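Local coordinates for protein methylmalonyl-CoA carboxyltransferase 5S subunit (Propionibacterium freudenreichii subsp. shermanii, PDB 1RQB) that transfers a carboxyl group from the biotin of the 1.3S subunit to pyruvate, forming oxaloacetate, in a cobalt-containing TIM barrel of the transcarboxylase complex, at residues M101-G105 and Q106-G110; E117-D120 and R121-K125; Y207-I210 and K211-D215; M239-E243 and A244-V248; V474-D478 and A479-A483. One frame throughout, in Å; residues are numbered along the deposited sequence.

Contact 1: residues M101-G105 and Q106-G110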
loop_
_atom_site.group_PDB
_atom_site.type_symbol
_atom_site.label_atom_id
_atom_site.label_comp_id
_atom_site.label_asym_id
_atom_site.label_seq_id
_atom_site.Cartn_x
_atom_site.Cartn_y
_atom_site.Cartn_z
HETATM N N MSE A 101 -13.865 -14.620 15.594
HETATM C CA MSE A 101 -14.313 -15.247 14.342
HETATM C C MSE A 101 -15.340 -14.330 13.675
HETATM O O MSE A 101 -15.893 -13.434 14.310
HETATM C CB MSE A 101 -14.993 -16.601 14.587
HETATM C CG MSE A 101 -16.365 -16.516 15.276
HETATM SE SE MSE A 101 -17.365 -18.220 15.254
HETATM C CE MSE A 101 -17.342 -18.534 13.339
ATOM N N LEU A 102 -15.562 -14.572 12.388
ATOM C CA LEU A 102 -16.568 -13.854 11.595
ATOM C C LEU A 102 -17.691 -14.862 11.346
ATOM O O LEU A 102 -17.437 -15.958 10.847
ATOM C CB LEU A 102 -15.979 -13.398 10.251
ATOM C CG LEU A 102 -16.977 -12.647 9.357
ATOM C CD1 LEU A 102 -17.303 -11.296 9.991
ATOM C CD2 LEU A 102 -16.409 -12.448 7.945
ATOM N N LEU A 103 -18.919 -14.499 11.713
ATOM C CA LEU A 103 -20.074 -15.400 11.582
ATOM C C LEU A 103 -21.203 -14.655 10.866
ATOM O O LEU A 103 -21.624 -13.594 11.322
ATOM C CB LEU A 103 -20.533 -15.821 12.979
ATOM C CG LEU A 103 -21.676 -16.832 13.055
ATOM C CD1 LEU A 103 -21.211 -18.173 12.466
ATOM C CD2 LEU A 103 -22.097 -16.997 14.503
ATOM N N ARG A 104 -21.723 -15.221 9.777
ATOM C CA ARG A 104 -22.748 -14.513 8.998
ATOM C C ARG A 104 -24.163 -14.763 9.529
ATOM O O ARG A 104 -25.033 -15.283 8.834
ATOM C CB ARG A 104 -22.617 -14.877 7.509
ATOM C CG ARG A 104 -23.476 -13.992 6.581
ATOM C CD ARG A 104 -23.077 -14.133 5.109
ATOM N NE ARG A 104 -23.274 -15.469 4.552
ATOM C CZ ARG A 104 -24.286 -15.794 3.752
ATOM N NH1 ARG A 104 -25.191 -14.879 3.423
ATOM N NH2 ARG A 104 -24.387 -17.021 3.263
ATOM N N GLY A 105 -24.386 -14.366 10.774
ATOM C CA GLY A 105 -25.702 -14.493 11.385
ATOM C C GLY A 105 -26.449 -15.810 11.248
ATOM O O GLY A 105 -25.908 -16.879 11.531
ATOM N N GLN A 106 -27.690 -15.726 10.778
ATOM C CA GLN A 106 -28.570 -16.899 10.660
ATOM C C GLN A 106 -28.025 -17.902 9.638
ATOM O O GLN A 106 -28.415 -19.068 9.651
ATOM C CB GLN A 106 -29.975 -16.443 10.256
ATOM C CG GLN A 106 -31.081 -17.438 10.605
ATOM C CD GLN A 106 -31.320 -17.488 12.105
ATOM O OE1 GLN A 106 -31.181 -16.478 12.792
ATOM N NE2 GLN A 106 -31.695 -18.658 12.617
ATOM N N ASN A 107 -27.128 -17.466 8.750
ATOM C CA ASN A 107 -26.543 -18.358 7.736
ATOM C C ASN A 107 -25.325 -19.087 8.305
ATOM O O ASN A 107 -24.787 -19.998 7.675
ATOM C CB ASN A 107 -26.067 -17.573 6.510
ATOM C CG ASN A 107 -27.203 -17.120 5.635
ATOM O OD1 ASN A 107 -27.826 -16.090 5.890
ATOM N ND2 ASN A 107 -27.486 -17.890 4.597
ATOM N N LEU A 108 -24.901 -18.669 9.489
ATOM C CA LEU A 108 -23.717 -19.239 10.146
ATOM C C LEU A 108 -22.559 -19.187 9.148
ATOM O O LEU A 108 -22.260 -18.126 8.603
ATOM C CB LEU A 108 -24.007 -20.671 10.614
ATOM C CG LEU A 108 -25.122 -20.770 11.665
ATOM C CD1 LEU A 108 -25.454 -22.237 11.943
ATOM C CD2 LEU A 108 -24.687 -20.060 12.948
ATOM N N LEU A 109 -21.896 -20.306 8.902
ATOM C CA LEU A 109 -20.792 -20.305 7.932
ATOM C C LEU A 109 -21.254 -21.064 6.687
ATOM O O LEU A 109 -20.461 -21.363 5.796
ATOM C CB LEU A 109 -19.554 -20.993 8.523
ATOM C CG LEU A 109 -18.977 -20.348 9.778
ATOM C CD1 LEU A 109 -17.758 -21.123 10.256
ATOM C CD2 LEU A 109 -18.614 -18.892 9.470
ATOM N N GLY A 110 -22.561 -21.324 6.648
ATOM C CA GLY A 110 -23.178 -22.084 5.578
ATOM C C GLY A 110 -23.727 -21.352 4.370
ATOM O O GLY A 110 -23.444 -20.176 4.150
HETATM O O HOH W 1 -22.156 -18.002 5.689
HETATM O O HOH W 2 -21.894 -18.189 2.139
#
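Gly110 O is gripped by two ordered waters and the guanidinium of Arg104: the first water donates to it at 3.0 Å, the second at 3.2 Å, and Arg104 NH2 adds a weak bond of 3.4 Å near the plane of its own group. The first water also accepts from Arg104 NE and donates to Leu108 O, which itself takes Arg104 N at 3.2 Å. A bend at chi3 (63°) folds the arginine back over Asn107, whose amide lies 21° from parallel to the guanidinium, stacked with CG 3.5 Å above that plane and displaced from the centre of the group. With an alanine in place of Arg104, the Asn107 amide would probably lose its stacked partner, and the water bridging Leu108 O and Gly110 O would be less firmly held. Where strand 99-103 of the TIM barrel ends, Asn107 and Leu108 face Arg104 in a classic beta bulge, and a type II' turn runs from Asn107 to Gly110. Apart from these polar links, Leu103 CD1 meets Leu108 CA at 3.6 Å and touches Leu109 CD2. Arginine and waters thus probably satisfy the backbone oxygens of Leu108 and Gly110, while the leucines pack on helix 116-128.

Contact 2: residues E117-D120 and R121-K125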
loop_
_atom_site.group_PDB
_atom_site.type_symbol
_atom_site.label_atom_id
_atom_site.label_comp_id
_atom_site.label_asym_id
_atom_site.label_seq_id
_atom_site.Cartn_x
_atom_site.Cartn_y
_atom_site.Cartn_z
ATOM N N GLU A 117 -32.390 -23.423 16.280
ATOM C CA GLU A 117 -31.704 -24.438 17.095
ATOM C C GLU A 117 -30.314 -24.752 16.540
ATOM O O GLU A 117 -29.400 -25.071 17.301
ATOM C CB GLU A 117 -32.507 -25.740 17.164
ATOM C CG GLU A 117 -32.526 -26.516 15.862
ATOM C CD GLU A 117 -33.440 -27.729 15.900
ATOM O OE1 GLU A 117 -33.689 -28.282 16.997
ATOM O OE2 GLU A 117 -33.893 -28.138 14.815
ATOM N N VAL A 118 -30.150 -24.715 15.222
ATOM C CA VAL A 118 -28.829 -24.995 14.639
ATOM C C VAL A 118 -27.874 -23.852 14.996
ATOM O O VAL A 118 -26.705 -24.073 15.312
ATOM C CB VAL A 118 -28.899 -25.126 13.108
ATOM C CG1 VAL A 118 -27.505 -25.479 12.545
ATOM C CG2 VAL A 118 -29.905 -26.202 12.728
ATOM N N VAL A 119 -28.380 -22.624 14.948
ATOM C CA VAL A 119 -27.564 -21.452 15.298
ATOM C C VAL A 119 -27.139 -21.570 16.763
ATOM O O VAL A 119 -25.985 -21.331 17.112
ATOM C CB VAL A 119 -28.366 -20.143 15.078
ATOM C CG1 VAL A 119 -27.571 -18.941 15.566
ATOM C CG2 VAL A 119 -28.714 -19.984 13.599
ATOM N N ASP A 120 -28.074 -21.968 17.627
ATOM C CA ASP A 120 -27.769 -22.104 19.059
ATOM C C ASP A 120 -26.640 -23.115 19.272
ATOM O O ASP A 120 -25.691 -22.853 20.008
ATOM C CB ASP A 120 -28.996 -22.568 19.857
ATOM C CG ASP A 120 -29.897 -21.420 20.275
ATOM O OD1 ASP A 120 -29.365 -20.422 20.821
ATOM O OD2 ASP A 120 -31.134 -21.516 20.073
ATOM N N ARG A 121 -26.754 -24.272 18.630
ATOM C CA ARG A 121 -25.747 -25.331 18.797
ATOM C C ARG A 121 -24.385 -24.928 18.231
ATOM O O ARG A 121 -23.357 -25.265 18.814
ATOM C CB ARG A 121 -26.213 -26.623 18.145
ATOM C CG ARG A 121 -27.382 -27.265 18.898
ATOM C CD ARG A 121 -27.805 -28.543 18.229
ATOM N NE ARG A 121 -28.840 -29.258 18.974
ATOM C CZ ARG A 121 -28.596 -30.104 19.975
ATOM N NH1 ARG A 121 -27.348 -30.347 20.360
ATOM N NH2 ARG A 121 -29.600 -30.726 20.577
ATOM N N PHE A 122 -24.364 -24.226 17.101
ATOM C CA PHE A 122 -23.080 -23.830 16.504
ATOM C C PHE A 122 -22.350 -22.860 17.434
ATOM O O PHE A 122 -21.163 -23.016 17.717
ATOM C CB PHE A 122 -23.285 -23.148 15.151
ATOM C CG PHE A 122 -21.986 -22.773 14.465
ATOM C CD1 PHE A 122 -21.382 -23.646 13.570
ATOM C CD2 PHE A 122 -21.343 -21.570 14.768
ATOM C CE1 PHE A 122 -20.137 -23.339 12.979
ATOM C CE2 PHE A 122 -20.090 -21.247 14.183
ATOM C CZ PHE A 122 -19.492 -22.138 13.288
ATOM N N VAL A 123 -23.062 -21.843 17.894
ATOM C CA VAL A 123 -22.447 -20.843 18.777
ATOM C C VAL A 123 -21.982 -21.509 20.074
ATOM O O VAL A 123 -20.880 -21.246 20.555
ATOM C CB VAL A 123 -23.436 -19.701 19.062
ATOM C CG1 VAL A 123 -22.895 -18.788 20.137
ATOM C CG2 VAL A 123 -23.691 -18.933 17.781
ATOM N N ASP A 124 -22.814 -22.391 20.623
ATOM C CA ASP A 124 -22.464 -23.093 21.868
ATOM C C ASP A 124 -21.167 -23.889 21.697
ATOM O O ASP A 124 -20.284 -23.813 22.549
ATOM C CB ASP A 124 -23.609 -24.024 22.304
ATOM C CG ASP A 124 -23.228 -24.901 23.487
ATOM O OD1 ASP A 124 -22.894 -26.087 23.266
ATOM O OD2 ASP A 124 -23.249 -24.406 24.637
ATOM N N LYS A 125 -21.038 -24.663 20.618
ATOM C CA LYS A 125 -19.821 -25.457 20.393
ATOM C C LYS A 125 -18.616 -24.565 20.086
ATOM O O LYS A 125 -17.494 -24.878 20.479
ATOM C CB LYS A 125 -20.032 -26.482 19.267
ATOM C CG LYS A 125 -20.867 -27.680 19.703
ATOM C CD LYS A 125 -20.105 -28.427 20.804
ATOM C CE LYS A 125 -20.883 -29.601 21.355
ATOM N NZ LYS A 125 -20.150 -30.241 22.486
#
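Arg121 CG stands opposite its own carbonyl carbon (chi1 -70°), which lays the start of its extended side chain alongside the preceding turn, CG 3.4 Å from Glu117 O. Val123 puts its CG2 branch in the equivalent position: with CG1 anti to N (chi1 171°), CG2 lies beside the backbone N and rests 3.4 Å from Val119 O. On the same flank Val123 CG2 comes within 4.5 Å of Val119 CG1, a loose apolar touch one turn apart. Underneath runs the i to i+4 bonding of an alpha helix, of which Val123 N to Val119 O is the straightest at 173°; Asp124 N reaches Asp120 O at 3.0 Å. Helix 116-128 is the connecting helix of a beta-alpha-beta unit between the parallel barrel strands 99-103 and 133-136. Its inner flank carries Phe122, which packs on Met101 and Leu103, and Val123, which meets Ala152 and Val153 of helix 144-155. The polar ends turn to partners beyond the helix turn. Glu117 OE2 accepts from the backbone N of both Glu429 and Trp430, the guanidinium of Arg121 makes a cation-pi contact with Trp430, and Asp120 OD2 is bonded to His148 NE2. Glu117 OE1 and Arg121 NE stay 5.3 Å apart, too far for a salt bridge, so any attraction between these opposite charges is probably a modest, long-range one.

Contact 3: residues Y207-I210 and K211-D215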
loop_
_atom_site.group_PDB
_atom_site.type_symbol
_atom_site.label_atom_id
_atom_site.label_comp_id
_atom_site.label_asym_id
_atom_site.label_seq_id
_atom_site.Cartn_x
_atom_site.Cartn_y
_atom_site.Cartn_z
ATOM N N TYR A 207 -14.468 9.461 9.858
ATOM C CA TYR A 207 -14.518 10.388 10.998
ATOM C C TYR A 207 -15.970 10.705 11.368
ATOM O O TYR A 207 -16.367 10.576 12.526
ATOM C CB TYR A 207 -13.781 11.687 10.631
ATOM C CG TYR A 207 -13.795 12.730 11.728
ATOM C CD1 TYR A 207 -12.754 12.811 12.659
ATOM C CD2 TYR A 207 -14.858 13.623 11.849
ATOM C CE1 TYR A 207 -12.781 13.765 13.684
ATOM C CE2 TYR A 207 -14.891 14.582 12.869
ATOM C CZ TYR A 207 -13.855 14.646 13.779
ATOM O OH TYR A 207 -13.891 15.585 14.782
ATOM N N ASP A 208 -16.776 11.110 10.389
ATOM C CA ASP A 208 -18.173 11.512 10.618
ATOM C C ASP A 208 -19.030 10.390 11.210
ATOM O O ASP A 208 -19.817 10.621 12.128
ATOM C CB ASP A 208 -18.822 11.991 9.315
ATOM C CG ASP A 208 -18.213 13.282 8.791
ATOM O OD1 ASP A 208 -17.389 13.893 9.495
ATOM O OD2 ASP A 208 -18.574 13.691 7.664
ATOM N N ILE A 209 -18.900 9.173 10.701
ATOM C CA ILE A 209 -19.723 8.066 11.210
ATOM C C ILE A 209 -19.292 7.671 12.624
ATOM O O ILE A 209 -20.129 7.513 13.512
ATOM C CB ILE A 209 -19.654 6.833 10.254
ATOM C CG1 ILE A 209 -20.367 7.163 8.938
ATOM C CG2 ILE A 209 -20.328 5.616 10.894
ATOM C CD1 ILE A 209 -20.051 6.186 7.795
ATOM N N ILE A 210 -17.994 7.498 12.840
ATOM C CA ILE A 210 -17.505 7.103 14.170
ATOM C C ILE A 210 -17.880 8.174 15.195
ATOM O O ILE A 210 -18.322 7.869 16.303
ATOM C CB ILE A 210 -15.967 6.930 14.192
ATOM C CG1 ILE A 210 -15.544 5.780 13.273
ATOM C CG2 ILE A 210 -15.492 6.662 15.618
ATOM C CD1 ILE A 210 -16.091 4.457 13.676
ATOM N N LYS A 211 -17.716 9.430 14.816
ATOM C CA LYS A 211 -18.041 10.543 15.719
ATOM C C LYS A 211 -19.544 10.566 16.012
ATOM O O LYS A 211 -19.958 10.763 17.153
ATOM C CB LYS A 211 -17.600 11.859 15.070
ATOM C CG LYS A 211 -17.657 13.071 15.989
ATOM C CD LYS A 211 -16.716 12.857 17.179
ATOM C CE LYS A 211 -16.652 14.086 18.079
ATOM N NZ LYS A 211 -16.000 15.225 17.377
ATOM N N ALA A 212 -20.377 10.352 14.996
ATOM C CA ALA A 212 -21.833 10.404 15.198
ATOM C C ALA A 212 -22.304 9.270 16.111
ATOM O O ALA A 212 -23.208 9.458 16.925
ATOM C CB ALA A 212 -22.568 10.356 13.855
ATOM N N ILE A 213 -21.710 8.091 15.976
ATOM C CA ILE A 213 -22.107 6.957 16.824
ATOM C C ILE A 213 -21.709 7.239 18.274
ATOM O O ILE A 213 -22.507 7.056 19.193
ATOM C CB ILE A 213 -21.453 5.635 16.334
ATOM C CG1 ILE A 213 -22.052 5.247 14.973
ATOM C CG2 ILE A 213 -21.724 4.504 17.341
ATOM C CD1 ILE A 213 -21.442 3.976 14.328
ATOM N N LYS A 214 -20.476 7.707 18.462
ATOM C CA LYS A 214 -19.956 8.031 19.799
ATOM C C LYS A 214 -20.783 9.147 20.441
ATOM O O LYS A 214 -21.093 9.081 21.629
ATOM C CB LYS A 214 -18.491 8.489 19.717
ATOM C CG LYS A 214 -17.442 7.397 19.384
ATOM C CD LYS A 214 -17.212 6.491 20.568
ATOM C CE LYS A 214 -16.152 5.440 20.272
ATOM N NZ LYS A 214 -15.633 4.819 21.518
ATOM N N ASP A 215 -21.119 10.182 19.666
ATOM C CA ASP A 215 -21.886 11.322 20.194
ATOM C C ASP A 215 -23.309 10.895 20.562
ATOM O O ASP A 215 -23.887 11.403 21.521
ATOM C CB ASP A 215 -22.006 12.458 19.168
ATOM C CG ASP A 215 -20.714 13.251 18.985
ATOM O OD1 ASP A 215 -19.887 13.293 19.920
ATOM O OD2 ASP A 215 -20.539 13.858 17.902
HETATM O O HOH W 3 -17.087 16.574 15.423
#
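Regular alpha-helical bonds join the two turns, from Lys211 N to Tyr207 O at 2.9 Å through to Lys214 N on Ile210 O at 3.1 Å. The segments belong to helix 203-217, one of the outer helices of the TIM barrel. Tyr207 and Lys211, one turn apart, lie side by side and point the same way. The lysine bends at chi2 (61°) and again at chi4, and the double bend brings NZ back to the phenol, where it gives a weak bond of 3.4 Å to Tyr207 OH and approaches the ring obliquely. Both polar ends have a firmer partner in Glu18: NZ forms a salt bridge with its carboxylate, and the hydroxyl is bonded to its backbone O. These shared links probably limit the freedom of the lysine tip. On the buried side, Ile209 and Ile213 also run alongside each other, CG2 of the former 4.0 Å from CD1 of the latter. Ile209 packs on Val174 and Tyr177 of helix 174-186, and Ile213 on Ile223 of strand 223-225. Lys214 CG passes 3.2 Å from Ile210 O before its ammonium goes on to Thr221 O and the carboxylate of Asp247. A water also bridges the tyrosine-lysine pair, accepting from Lys211 NZ at 2.6 Å and donating weakly to Tyr207 OH.

Contact 4: residues M239-E243 and A244-V248; sequences MKAIE and AGVDV
Ile242 and Val246 cross at a slant, CG1 meeting CG1 at 3.8 Å, and the same Val246 methyl lies 3.9 Å from Ala241 CB. One branch of the valine therefore serves two residues of the last helical turn. It does so because CG1 sits between the backbone N and the carbonyl carbon (chi1 80°), a less common setting that lays it over the end of the helix. The backbone beneath is a Schellman motif: Val246 N bonds to Ala241 O at 2.9 Å and nearly straight (167°), and Gly245 N to Ile242 O at 3.0 Å, this donor above the carbonyl plane. Gly245 has the positive phi (107°) of this motif, where a CB would collide with the carbonyl O of the residue before, which favours glycine. Away from this apolar end, Lys240 and Glu243 reach toward each other along the helix, NZ to OE1 at 2.8 Å on the syn lone pair. The other oxygen, OE2, pairs with Lys240 of the second subunit, and Lys240 NZ likewise with Glu243 there, so the four charges form a reciprocal network across the dimer interface that probably neutralises them. The Schellman turn ends helix 234-243 and the chain runs on into strand 248-251, with Val246 packed on Ile223 and Leu225 of strand 223-225, Ile242 on Val25 of strand 23-29, and Ala244 on Tyr207 and Ile210 of helix 203-217.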
loop_
_atom_site.group_PDB
_atom_site.type_symbol
_atom_site.label_atom_id
_atom_site.label_comp_id
_atom_site.label_asym_id
_atom_site.label_seq_id
_atom_site.Cartn_x
_atom_site.Cartn_y
_atom_site.Cartn_z
HETATM N N MSE A 239 -6.627 6.502 10.386
HETATM C CA MSE A 239 -6.116 7.637 11.172
HETATM C C MSE A 239 -7.279 8.559 11.549
HETATM O O MSE A 239 -7.377 9.004 12.691
HETATM C CB MSE A 239 -5.075 8.434 10.378
HETATM C CG MSE A 239 -4.511 9.644 11.134
HETATM SE SE MSE A 239 -3.367 9.135 12.664
HETATM C CE MSE A 239 -4.581 9.481 14.092
ATOM N N LYS A 240 -8.157 8.860 10.593
ATOM C CA LYS A 240 -9.322 9.716 10.870
ATOM C C LYS A 240 -10.276 9.031 11.852
ATOM O O LYS A 240 -10.908 9.695 12.674
ATOM C CB LYS A 240 -10.069 10.061 9.564
ATOM C CG LYS A 240 -9.326 11.089 8.733
ATOM C CD LYS A 240 -9.214 12.360 9.542
ATOM C CE LYS A 240 -8.410 13.430 8.843
ATOM N NZ LYS A 240 -8.170 14.558 9.787
ATOM N N ALA A 241 -10.384 7.707 11.768
ATOM C CA ALA A 241 -11.274 6.983 12.687
ATOM C C ALA A 241 -10.708 7.079 14.106
ATOM O O ALA A 241 -11.450 7.196 15.079
ATOM C CB ALA A 241 -11.409 5.512 12.262
ATOM N N ILE A 242 -9.388 7.041 14.219
ATOM C CA ILE A 242 -8.739 7.154 15.533
ATOM C C ILE A 242 -8.967 8.568 16.073
ATOM O O ILE A 242 -9.234 8.756 17.259
ATOM C CB ILE A 242 -7.230 6.823 15.421
ATOM C CG1 ILE A 242 -7.073 5.313 15.186
ATOM C CG2 ILE A 242 -6.474 7.279 16.694
ATOM C CD1 ILE A 242 -5.674 4.890 14.762
ATOM N N GLU A 243 -8.893 9.573 15.210
ATOM C CA GLU A 243 -9.153 10.943 15.675
ATOM C C GLU A 243 -10.609 11.065 16.135
ATOM O O GLU A 243 -10.914 11.836 17.043
ATOM C CB GLU A 243 -8.845 11.969 14.565
ATOM C CG GLU A 243 -7.351 12.015 14.190
ATOM C CD GLU A 243 -7.022 12.964 13.028
ATOM O OE1 GLU A 243 -7.896 13.190 12.159
ATOM O OE2 GLU A 243 -5.872 13.473 12.979
ATOM N N ALA A 244 -11.507 10.287 15.533
ATOM C CA ALA A 244 -12.929 10.360 15.899
ATOM C C ALA A 244 -13.221 9.529 17.150
ATOM O O ALA A 244 -14.331 9.576 17.679
ATOM C CB ALA A 244 -13.801 9.897 14.742
ATOM N N GLY A 245 -12.244 8.754 17.615
ATOM C CA GLY A 245 -12.447 7.964 18.823
ATOM C C GLY A 245 -12.622 6.454 18.708
ATOM O O GLY A 245 -13.051 5.811 19.667
ATOM N N VAL A 246 -12.289 5.871 17.561
ATOM C CA VAL A 246 -12.451 4.418 17.403
ATOM C C VAL A 246 -11.590 3.689 18.438
ATOM O O VAL A 246 -10.464 4.088 18.737
ATOM C CB VAL A 246 -12.118 3.966 15.956
ATOM C CG1 VAL A 246 -10.594 3.861 15.739
ATOM C CG2 VAL A 246 -12.813 2.636 15.676
ATOM N N ASP A 247 -12.124 2.592 18.962
ATOM C CA ASP A 247 -11.459 1.840 20.036
ATOM C C ASP A 247 -10.430 0.831 19.522
ATOM O O ASP A 247 -9.376 0.672 20.135
ATOM C CB ASP A 247 -12.518 1.111 20.862
ATOM C CG ASP A 247 -13.535 2.070 21.452
ATOM O OD1 ASP A 247 -13.292 2.562 22.571
ATOM O OD2 ASP A 247 -14.554 2.363 20.784
ATOM N N VAL A 248 -10.738 0.150 18.420
ATOM C CA VAL A 248 -9.855 -0.899 17.889
ATOM C C VAL A 248 -9.861 -0.862 16.359
ATOM O O VAL A 248 -10.903 -0.616 15.753
ATOM C CB VAL A 248 -10.378 -2.328 18.285
ATOM C CG1 VAL A 248 -9.471 -3.434 17.669
ATOM C CG2 VAL A 248 -10.481 -2.467 19.811
#

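Contact 5: residues V474-D478 and A479-A483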
loop_
_atom_site.group_PDB
_atom_site.type_symbol
_atom_site.label_atom_id
_atom_site.label_comp_id
_atom_site.label_asym_id
_atom_site.label_seq_id
_atom_site.Cartn_x
_atom_site.Cartn_y
_atom_site.Cartn_z
ATOM N N VAL A 474 -1.887 -27.248 -0.192
ATOM C CA VAL A 474 -1.980 -27.147 -1.654
ATOM C C VAL A 474 -0.947 -26.129 -2.142
ATOM O O VAL A 474 -0.946 -25.731 -3.305
ATOM C CB VAL A 474 -3.387 -26.714 -2.100
ATOM C CG1 VAL A 474 -4.379 -27.815 -1.783
ATOM C CG2 VAL A 474 -3.793 -25.413 -1.394
ATOM N N ALA A 475 -0.086 -25.703 -1.225
ATOM C CA ALA A 475 0.966 -24.725 -1.540
ATOM C C ALA A 475 2.139 -25.458 -2.191
ATOM O O ALA A 475 2.275 -26.674 -2.060
ATOM C CB ALA A 475 1.441 -24.036 -0.255
ATOM N N LEU A 476 2.982 -24.715 -2.889
ATOM C CA LEU A 476 4.167 -25.316 -3.516
ATOM C C LEU A 476 5.103 -25.788 -2.403
ATOM O O LEU A 476 5.123 -25.213 -1.315
ATOM C CB LEU A 476 4.888 -24.269 -4.373
ATOM C CG LEU A 476 4.037 -23.641 -5.480
ATOM C CD1 LEU A 476 4.784 -22.473 -6.104
ATOM C CD2 LEU A 476 3.717 -24.693 -6.539
ATOM N N THR A 477 5.848 -26.859 -2.647
ATOM C CA THR A 477 6.819 -27.316 -1.642
ATOM C C THR A 477 8.114 -26.544 -1.893
ATOM O O THR A 477 8.264 -25.902 -2.932
ATOM C CB THR A 477 7.132 -28.818 -1.781
ATOM O OG1 THR A 477 7.712 -29.060 -3.069
ATOM C CG2 THR A 477 5.867 -29.649 -1.614
ATOM N N ASP A 478 9.048 -26.589 -0.953
ATOM C CA ASP A 478 10.316 -25.874 -1.157
ATOM C C ASP A 478 10.966 -26.368 -2.451
ATOM O O ASP A 478 11.502 -25.584 -3.233
ATOM C CB ASP A 478 11.250 -26.102 0.031
ATOM C CG ASP A 478 10.702 -25.511 1.316
ATOM O OD1 ASP A 478 10.386 -24.300 1.324
ATOM O OD2 ASP A 478 10.584 -26.253 2.315
ATOM N N ALA A 479 10.894 -27.676 -2.675
ATOM C CA ALA A 479 11.477 -28.292 -3.876
ATOM C C ALA A 479 10.823 -27.706 -5.128
ATOM O O ALA A 479 11.503 -27.357 -6.092
ATOM C CB ALA A 479 11.271 -29.798 -3.831
ATOM N N GLN A 480 9.500 -27.601 -5.117
ATOM C CA GLN A 480 8.779 -27.065 -6.281
ATOM C C GLN A 480 9.086 -25.574 -6.434
ATOM O O GLN A 480 9.202 -25.063 -7.547
ATOM C CB GLN A 480 7.272 -27.251 -6.114
ATOM C CG GLN A 480 6.830 -28.696 -6.008
ATOM C CD GLN A 480 5.330 -28.822 -5.860
ATOM O OE1 GLN A 480 4.754 -28.348 -4.881
ATOM N NE2 GLN A 480 4.686 -29.458 -6.837
ATOM N N LEU A 481 9.202 -24.885 -5.307
ATOM C CA LEU A 481 9.487 -23.443 -5.340
ATOM C C LEU A 481 10.876 -23.229 -5.944
ATOM O O LEU A 481 11.044 -22.466 -6.894
ATOM C CB LEU A 481 9.417 -22.865 -3.925
ATOM C CG LEU A 481 9.117 -21.367 -3.831
ATOM C CD1 LEU A 481 7.878 -21.039 -4.651
ATOM C CD2 LEU A 481 8.919 -20.973 -2.374
ATOM N N LYS A 482 11.861 -23.933 -5.393
ATOM C CA LYS A 482 13.249 -23.829 -5.866
ATOM C C LYS A 482 13.345 -24.333 -7.308
ATOM O O LYS A 482 14.155 -23.845 -8.094
ATOM C CB LYS A 482 14.175 -24.653 -4.967
ATOM C CG LYS A 482 15.642 -24.584 -5.374
ATOM C CD LYS A 482 16.538 -25.419 -4.462
ATOM C CE LYS A 482 17.995 -25.338 -4.922
ATOM N NZ LYS A 482 18.923 -26.140 -4.072
ATOM N N ALA A 483 12.508 -25.305 -7.652
ATOM C CA ALA A 483 12.515 -25.889 -9.001
ATOM C C ALA A 483 11.984 -24.876 -10.020
ATOM O O ALA A 483 12.273 -24.974 -11.211
ATOM C CB ALA A 483 11.660 -27.148 -9.027
HETATM O O HOH W 4 2.198 -28.724 -3.592
#
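Thr477 and Gln480 hold each other by two reciprocal bonds, the tight part of this helix start. Thr477 OG1 accepts from Gln480 N at 3.1 Å, and Thr477 N donates to Gln480 OE1 at 2.9 Å, in the carbonyl plane and on a lone pair. Together they form a capping box, with Thr477 as the N-cap of helix 478-484. The threonine hydroxyl is placed for this by a chi1 of 61°, which sets OG1 between the backbone N and the carbonyl carbon and also brings it 3.1 Å from Gln480 CG. Extension of the glutamine chain beyond CG carries its amide obliquely back across the cap, with OE1 3.4 Å from Leu476 CA. The first turn then follows with Leu481 N on Thr477 O at 2.7 Å, nearly along the C=O axis. The capping-box residues are themselves exposed; the apolar pair is more sheltered but slighter, Leu476 and Leu481 crossing at about a right angle and touching through their CD1 atoms at 3.7 Å. On the looser side a water bridges the two segments, donating to Ala475 O and to Gln480 OE1. This second hold on the oxygen probably steadies the amide. The short helix follows the loop after helix 460-466, where Leu476 bonds through its backbone to Lys299 and packs on Lys301, Ala475 meets Tyr300, and Val474 lies on Arg43 and Phe303.

Overall arrangement
In chain order the five contacts run from 101-110 to 474-483, and the first four lie in the carboxyltransferase barrel. Contacts 1 and 2 are neighbours with centres 11 Å apart, the end of strand 99-103 and its loop packing directly on helix 116-128. Contacts 3 and 4, with centres 9 Å apart, form a second cluster where helix 203-217 packs against the end of helix 234-243 and the loop after it. The clusters are separate: the centres of contacts 1 and 3 are 27 Å apart. Contact 5, in the conserved carboxylase domain, is 48 Å from contact 3, centre to centre. Four contacts thus shape the helices and loops of the barrel that carries the cobalt site, while contact 5 starts a surface helix of the C-terminal region.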